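Local coordinates for protein ferredoxin--NADP reductase, apicoplast (Plasmodium falciparum, PDB 3JQQ) that transfers electrons between ferredoxin and NADP(H) through a bound FAD in the apicoplast of the malaria parasite, at residues 22-27 with 35-40; 183-188 with 280-285. The protein carries 1 engineered substitution. All coordinates share one frame; numbering follows the deposited sequence.

The two contacts sit in the two halves of the reductase: contact 1 belongs to the antiparallel sheet of the FAD-binding region, contact 2 to the helix-covered parallel sheet that receives NADP(H). Their centres are 19 Å apart, and their nearest atoms, about 6 Å apart, do not touch. Both lie near the flavin. In contact 1 the V35 side chain is about 6 Å from the FAD and about 8 Å from the bound 2',5'-ADP; in contact 2 the P184 side chain is also about 6 Å from the FAD, and C284 packs near Y316, an FAD-binding residue. The side chain of I283 is about 9 Å from the bound adenosine-2'-5'-diphosphate (A2P).

Contact 1: residues 22-27 with 35-40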
loop_
_atom_site.group_PDB
_atom_site.type_symbol
_atom_site.label_atom_id
_atom_site.label_comp_id
_atom_site.label_asym_id
_atom_site.label_seq_id
_atom_site.Cartn_x
_atom_site.Cartn_y
_atom_site.Cartn_z
ATOM N N ASP B 22 -13.084 15.938 -18.125
ATOM C CA ASP B 22 -11.740 16.499 -18.089
ATOM C C ASP B 22 -10.779 15.538 -17.403
ATOM O O ASP B 22 -11.190 14.645 -16.656
ATOM C CB ASP B 22 -11.731 17.868 -17.396
ATOM C CG ASP B 22 -10.704 18.823 -17.997
ATOM O OD1 ASP B 22 -9.867 18.382 -18.813
ATOM O OD2 ASP B 22 -10.739 20.022 -17.652
ATOM N N LYS B 23 -9.496 15.723 -17.685
ATOM C CA LYS B 23 -8.436 14.889 -17.143
ATOM C C LYS B 23 -7.256 15.818 -16.904
ATOM O O LYS B 23 -6.684 16.365 -17.845
ATOM C CB LYS B 23 -8.077 13.783 -18.138
ATOM C CG LYS B 23 -7.005 12.809 -17.665
ATOM C CD LYS B 23 -6.630 11.841 -18.777
ATOM C CE LYS B 23 -5.425 11.003 -18.396
ATOM N NZ LYS B 23 -5.006 10.091 -19.496
ATOM N N ILE B 24 -6.911 16.014 -15.638
ATOM C CA ILE B 24 -6.003 17.080 -15.250
ATOM C C ILE B 24 -4.849 16.579 -14.389
ATOM O O ILE B 24 -5.057 15.842 -13.423
ATOM C CB ILE B 24 -6.759 18.163 -14.455
ATOM C CG1 ILE B 24 -7.732 18.918 -15.366
ATOM C CG2 ILE B 24 -5.782 19.112 -13.782
ATOM C CD1 ILE B 24 -8.719 19.789 -14.611
ATOM N N ASN B 25 -3.635 16.989 -14.738
ATOM C CA ASN B 25 -2.471 16.686 -13.917
ATOM C C ASN B 25 -2.555 17.494 -12.624
ATOM O O ASN B 25 -2.523 18.724 -12.652
ATOM C CB ASN B 25 -1.186 17.003 -14.683
ATOM C CG ASN B 25 0.061 16.527 -13.962
ATOM O OD1 ASN B 25 -0.010 15.961 -12.870
ATOM N ND2 ASN B 25 1.216 16.758 -14.575
ATOM N N LEU B 26 -2.677 16.791 -11.500
ATOM C CA LEU B 26 -2.918 17.421 -10.196
ATOM C C LEU B 26 -1.660 17.896 -9.482
ATOM O O LEU B 26 -1.734 18.727 -8.575
ATOM C CB LEU B 26 -3.682 16.469 -9.271
ATOM C CG LEU B 26 -5.196 16.640 -9.174
ATOM C CD1 LEU B 26 -5.771 15.687 -8.133
ATOM C CD2 LEU B 26 -5.548 18.085 -8.836
ATOM N N VAL B 27 -0.511 17.358 -9.870
ATOM C CA VAL B 27 0.743 17.760 -9.251
ATOM C C VAL B 27 1.525 18.722 -10.136
ATOM O O VAL B 27 1.196 18.925 -11.305
ATOM C CB VAL B 27 1.634 16.551 -8.900
ATOM C CG1 VAL B 27 1.000 15.728 -7.786
ATOM C CG2 VAL B 27 1.888 15.700 -10.134
ATOM N N VAL B 35 -0.437 12.061 -10.900
ATOM C CA VAL B 35 -1.817 11.881 -10.470
ATOM C C VAL B 35 -2.799 12.740 -11.261
ATOM O O VAL B 35 -2.586 13.937 -11.471
ATOM C CB VAL B 35 -1.983 12.024 -8.926
ATOM C CG1 VAL B 35 -0.789 12.750 -8.304
ATOM C CG2 VAL B 35 -3.298 12.694 -8.579
ATOM N N TYR B 36 -3.868 12.099 -11.721
ATOM C CA TYR B 36 -4.833 12.751 -12.587
ATOM C C TYR B 36 -6.158 12.995 -11.880
ATOM O O TYR B 36 -6.698 12.113 -11.208
ATOM C CB TYR B 36 -5.029 11.948 -13.883
ATOM C CG TYR B 36 -3.809 11.983 -14.775
ATOM C CD1 TYR B 36 -2.887 10.943 -14.771
ATOM C CD2 TYR B 36 -3.558 13.076 -15.596
ATOM C CE1 TYR B 36 -1.757 10.983 -15.573
ATOM C CE2 TYR B 36 -2.430 13.127 -16.402
ATOM C CZ TYR B 36 -1.534 12.076 -16.382
ATOM O OH TYR B 36 -0.412 12.115 -17.177
ATOM N N HIS B 37 -6.654 14.218 -12.018
ATOM C CA HIS B 37 -7.979 14.591 -11.556
ATOM C C HIS B 37 -8.957 14.361 -12.700
ATOM O O HIS B 37 -8.825 14.966 -13.764
ATOM C CB HIS B 37 -7.980 16.063 -11.140
ATOM C CG HIS B 37 -9.344 16.670 -11.020
ATOM N ND1 HIS B 37 -10.118 16.545 -9.887
ATOM C CD2 HIS B 37 -10.061 17.432 -11.882
ATOM C CE1 HIS B 37 -11.256 17.196 -10.057
ATOM N NE2 HIS B 37 -11.246 17.743 -11.259
ATOM N N LEU B 38 -9.923 13.472 -12.492
ATOM C CA LEU B 38 -10.911 13.172 -13.522
ATOM C C LEU B 38 -12.234 13.863 -13.223
ATOM O O LEU B 38 -12.797 13.688 -12.146
ATOM C CB LEU B 38 -11.152 11.661 -13.623
ATOM C CG LEU B 38 -9.992 10.722 -13.967
ATOM C CD1 LEU B 38 -10.460 9.275 -13.964
ATOM C CD2 LEU B 38 -9.385 11.082 -15.318
ATOM N N GLU B 39 -12.732 14.649 -14.173
ATOM C CA GLU B 39 -14.104 15.126 -14.085
ATOM C C GLU B 39 -14.985 14.144 -14.847
ATOM O O GLU B 39 -14.723 13.835 -16.009
ATOM C CB GLU B 39 -14.258 16.554 -14.627
ATOM C CG GLU B 39 -15.522 17.251 -14.115
ATOM C CD GLU B 39 -15.645 18.701 -14.557
ATOM O OE1 GLU B 39 -14.604 19.379 -14.702
ATOM O OE2 GLU B 39 -16.791 19.164 -14.749
ATOM N N ILE B 40 -16.019 13.640 -14.178
ATOM C CA ILE B 40 -16.846 12.577 -14.737
ATOM C C ILE B 40 -18.328 12.943 -14.782
ATOM O O ILE B 40 -18.920 13.315 -13.772
ATOM C CB ILE B 40 -16.660 11.265 -13.958
ATOM C CG1 ILE B 40 -15.244 10.718 -14.168
ATOM C CG2 ILE B 40 -17.702 10.236 -14.391
ATOM C CD1 ILE B 40 -14.951 9.457 -13.391
HETATM O O HOH W 1 -12.783 20.623 -16.200
#
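K23 and Y36 meet on one face of a beta hairpin, strands 16-25 and 35-41, neighbours in the antiparallel sheet of the FAD-binding region. The backbone ladder is regular in the middle: H37 N donates to I24 O at 2.7 Å, and I24 N to H37 O in return. Just beyond the strand, L26 N continues the ladder to V35 O, its N-H...O angle an almost straight 174°. At the other end E39 N donates to D22 O at 2.9 Å, while the return bond from D22 N to E39 O is weak.

Packing is closest round V35, which is buried. V27 CG1 reaches V35 CG1 at 3.5 Å, while L26 lays CB and CD1 against V35 CG2 and sets CG 3.5 Å from H37 CB. L26 also leans on A117, an FAD-binding residue, which places this end of the hairpin beside strand 114-123. H37 ND1 is bonded to the hydroxyl of Y225.

The loose side carries I24, exposed to solvent, whose CD1 lies beside H37 CD2, and the acidic pair D22 and E39. One water donates to both D22 OD2 and E39 OE1, probably easing the repulsion between them; E39 OE2 is hydrogen-bonded to N113 ND2.

On the other face a chi1 of -178° carries K23 CG past L38 CD2, and the extended chain brings CE over one face of the Y36 ring, toward its rim. K23 NZ bonds to carbonyls of the helix 137-144 region, among them K143 O, yet stays almost on the ring normal in a cation-pi contact, 5.0 Å from the Y36 centroid.

Contact 2: residues 183-188 with 280-285; sequences SPYISF and ELYICG
Helix 183-192 lies across strand 280-285 of the parallel sheet, the axes of the short segments 9.8 Å apart and their directions 135° from one another, so the helix reaches the strand through its side chains. This is helix-on-sheet packing in the nucleotide-binding domain. Y185 reaches the strand backbone: with CG anti to its carbonyl carbon (chi1 -58°), the ring extends to the strand, where CE2 is 3.5 Å from Y282 CB, which sits at the ring's edge. Its OH comes within 3.1 Å of C284 N, but at a poor angle, and its hydrogen bond goes instead to I176 O on the neighbouring strand.

One turn on, F188 turns its edge to the face of Y282 in a T-shaped pair, centroids 5.5 Å apart and planes at 67°. H312 also stacks with the Y282 ring, whose OH is bonded to N161 O. Nearer the helix start, P184 CG rests 4.0 Å from C284 SG, and P184 also packs on S104, an FAD-binding residue.

No hydrogen bond crosses between helix and strand. The interface is held by apolar and aromatic packing, while both buried tyrosine hydroxyls are satisfied by backbone carbonyls elsewhere in the chain.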
loop_
_atom_site.group_PDB
_atom_site.type_symbol
_atom_site.label_atom_id
_atom_site.label_comp_id
_atom_site.label_asym_id
_atom_site.label_seq_id
_atom_site.Cartn_x
_atom_site.Cartn_y
_atom_site.Cartn_z
ATOM N N SER B 183 -8.593 13.602 -0.643
ATOM C CA SER B 183 -9.785 13.623 -1.493
ATOM C C SER B 183 -11.124 13.822 -0.771
ATOM O O SER B 183 -11.855 14.760 -1.086
ATOM C CB SER B 183 -9.833 12.383 -2.390
ATOM O OG SER B 183 -9.014 12.565 -3.532
ATOM N N PRO B 184 -11.460 12.941 0.185
ATOM C CA PRO B 184 -12.751 13.115 0.852
ATOM C C PRO B 184 -12.815 14.404 1.669
ATOM O O PRO B 184 -13.907 14.907 1.940
ATOM C CB PRO B 184 -12.839 11.895 1.776
ATOM C CG PRO B 184 -11.425 11.484 2.000
ATOM C CD PRO B 184 -10.713 11.787 0.712
ATOM N N TYR B 185 -11.659 14.931 2.060
ATOM C CA TYR B 185 -11.624 16.183 2.806
ATOM C C TYR B 185 -11.924 17.362 1.887
ATOM O O TYR B 185 -12.526 18.352 2.308
ATOM C CB TYR B 185 -10.277 16.367 3.509
ATOM C CG TYR B 185 -9.936 15.252 4.473
ATOM C CD1 TYR B 185 -8.647 14.740 4.544
ATOM C CD2 TYR B 185 -10.906 14.704 5.304
ATOM C CE1 TYR B 185 -8.330 13.722 5.425
ATOM C CE2 TYR B 185 -10.600 13.681 6.186
ATOM C CZ TYR B 185 -9.310 13.194 6.243
ATOM O OH TYR B 185 -9.000 12.176 7.120
ATOM N N ILE B 186 -11.500 17.249 0.631
ATOM C CA ILE B 186 -11.846 18.236 -0.384
ATOM C C ILE B 186 -13.355 18.213 -0.609
ATOM O O ILE B 186 -13.992 19.260 -0.740
ATOM C CB ILE B 186 -11.122 17.953 -1.717
ATOM C CG1 ILE B 186 -9.601 18.004 -1.522
ATOM C CG2 ILE B 186 -11.567 18.934 -2.792
ATOM C CD1 ILE B 186 -9.105 19.261 -0.834
ATOM N N SER B 187 -13.919 17.009 -0.645
ATOM C CA SER B 187 -15.359 16.833 -0.795
ATOM C C SER B 187 -16.092 17.498 0.366
ATOM O O SER B 187 -17.031 18.279 0.167
ATOM C CB SER B 187 -15.705 15.344 -0.852
ATOM O OG SER B 187 -17.105 15.143 -0.940
ATOM N N PHE B 188 -15.655 17.188 1.582
ATOM C CA PHE B 188 -16.213 17.813 2.773
ATOM C C PHE B 188 -16.188 19.341 2.682
ATOM O O PHE B 188 -17.200 20.002 2.923
ATOM C CB PHE B 188 -15.463 17.363 4.030
ATOM C CG PHE B 188 -15.595 15.896 4.332
ATOM C CD1 PHE B 188 -14.719 15.280 5.211
ATOM C CD2 PHE B 188 -16.586 15.132 3.734
ATOM C CE1 PHE B 188 -14.832 13.933 5.499
ATOM C CE2 PHE B 188 -16.703 13.780 4.014
ATOM C CZ PHE B 188 -15.825 13.182 4.899
ATOM N N GLU B 280 -14.632 16.337 15.465
ATOM C CA GLU B 280 -14.699 15.054 14.783
ATOM C C GLU B 280 -13.336 14.797 14.155
ATOM O O GLU B 280 -12.816 15.636 13.419
ATOM C CB GLU B 280 -15.783 15.061 13.705
ATOM C CG GLU B 280 -17.207 14.995 14.246
ATOM C CD GLU B 280 -17.550 13.631 14.817
ATOM O OE1 GLU B 280 -17.082 12.609 14.257
ATOM O OE2 GLU B 280 -18.287 13.578 15.823
ATOM N N LEU B 281 -12.753 13.643 14.458
ATOM C CA LEU B 281 -11.414 13.316 13.991
ATOM C C LEU B 281 -11.463 12.336 12.825
ATOM O O LEU B 281 -12.093 11.284 12.912
ATOM C CB LEU B 281 -10.583 12.735 15.138
ATOM C CG LEU B 281 -9.152 12.291 14.833
ATOM C CD1 LEU B 281 -8.331 13.449 14.291
ATOM C CD2 LEU B 281 -8.502 11.709 16.079
ATOM N N TYR B 282 -10.799 12.692 11.731
ATOM C CA TYR B 282 -10.768 11.845 10.545
ATOM C C TYR B 282 -9.340 11.486 10.170
ATOM O O TYR B 282 -8.440 12.321 10.237
ATOM C CB TYR B 282 -11.439 12.550 9.366
ATOM C CG TYR B 282 -12.940 12.633 9.474
ATOM C CD1 TYR B 282 -13.544 13.531 10.342
ATOM C CD2 TYR B 282 -13.757 11.817 8.702
ATOM C CE1 TYR B 282 -14.916 13.610 10.444
ATOM C CE2 TYR B 282 -15.131 11.888 8.797
ATOM C CZ TYR B 282 -15.705 12.786 9.669
ATOM O OH TYR B 282 -17.072 12.867 9.768
ATOM N N ILE B 283 -9.139 10.239 9.764
ATOM C CA ILE B 283 -7.833 9.784 9.314
ATOM C C ILE B 283 -7.973 9.010 8.008
ATOM O O ILE B 283 -8.617 7.961 7.967
ATOM C CB ILE B 283 -7.152 8.900 10.371
ATOM C CG1 ILE B 283 -6.867 9.716 11.636
ATOM C CG2 ILE B 283 -5.872 8.296 9.812
ATOM C CD1 ILE B 283 -6.525 8.870 12.851
ATOM N N CYS B 284 -7.383 9.537 6.947
ATOM C CA CYS B 284 -7.454 8.899 5.637
ATOM C C CYS B 284 -6.085 8.822 4.974
ATOM O O CYS B 284 -5.434 9.843 4.744
ATOM C CB CYS B 284 -8.430 9.641 4.723
ATOM S SG CYS B 284 -8.727 8.802 3.151
ATOM N N GLY B 285 -5.638 7.608 4.676
ATOM C CA GLY B 285 -4.304 7.429 4.141
ATOM C C GLY B 285 -3.674 6.141 4.628
ATOM O O GLY B 285 -4.357 5.134 4.821
#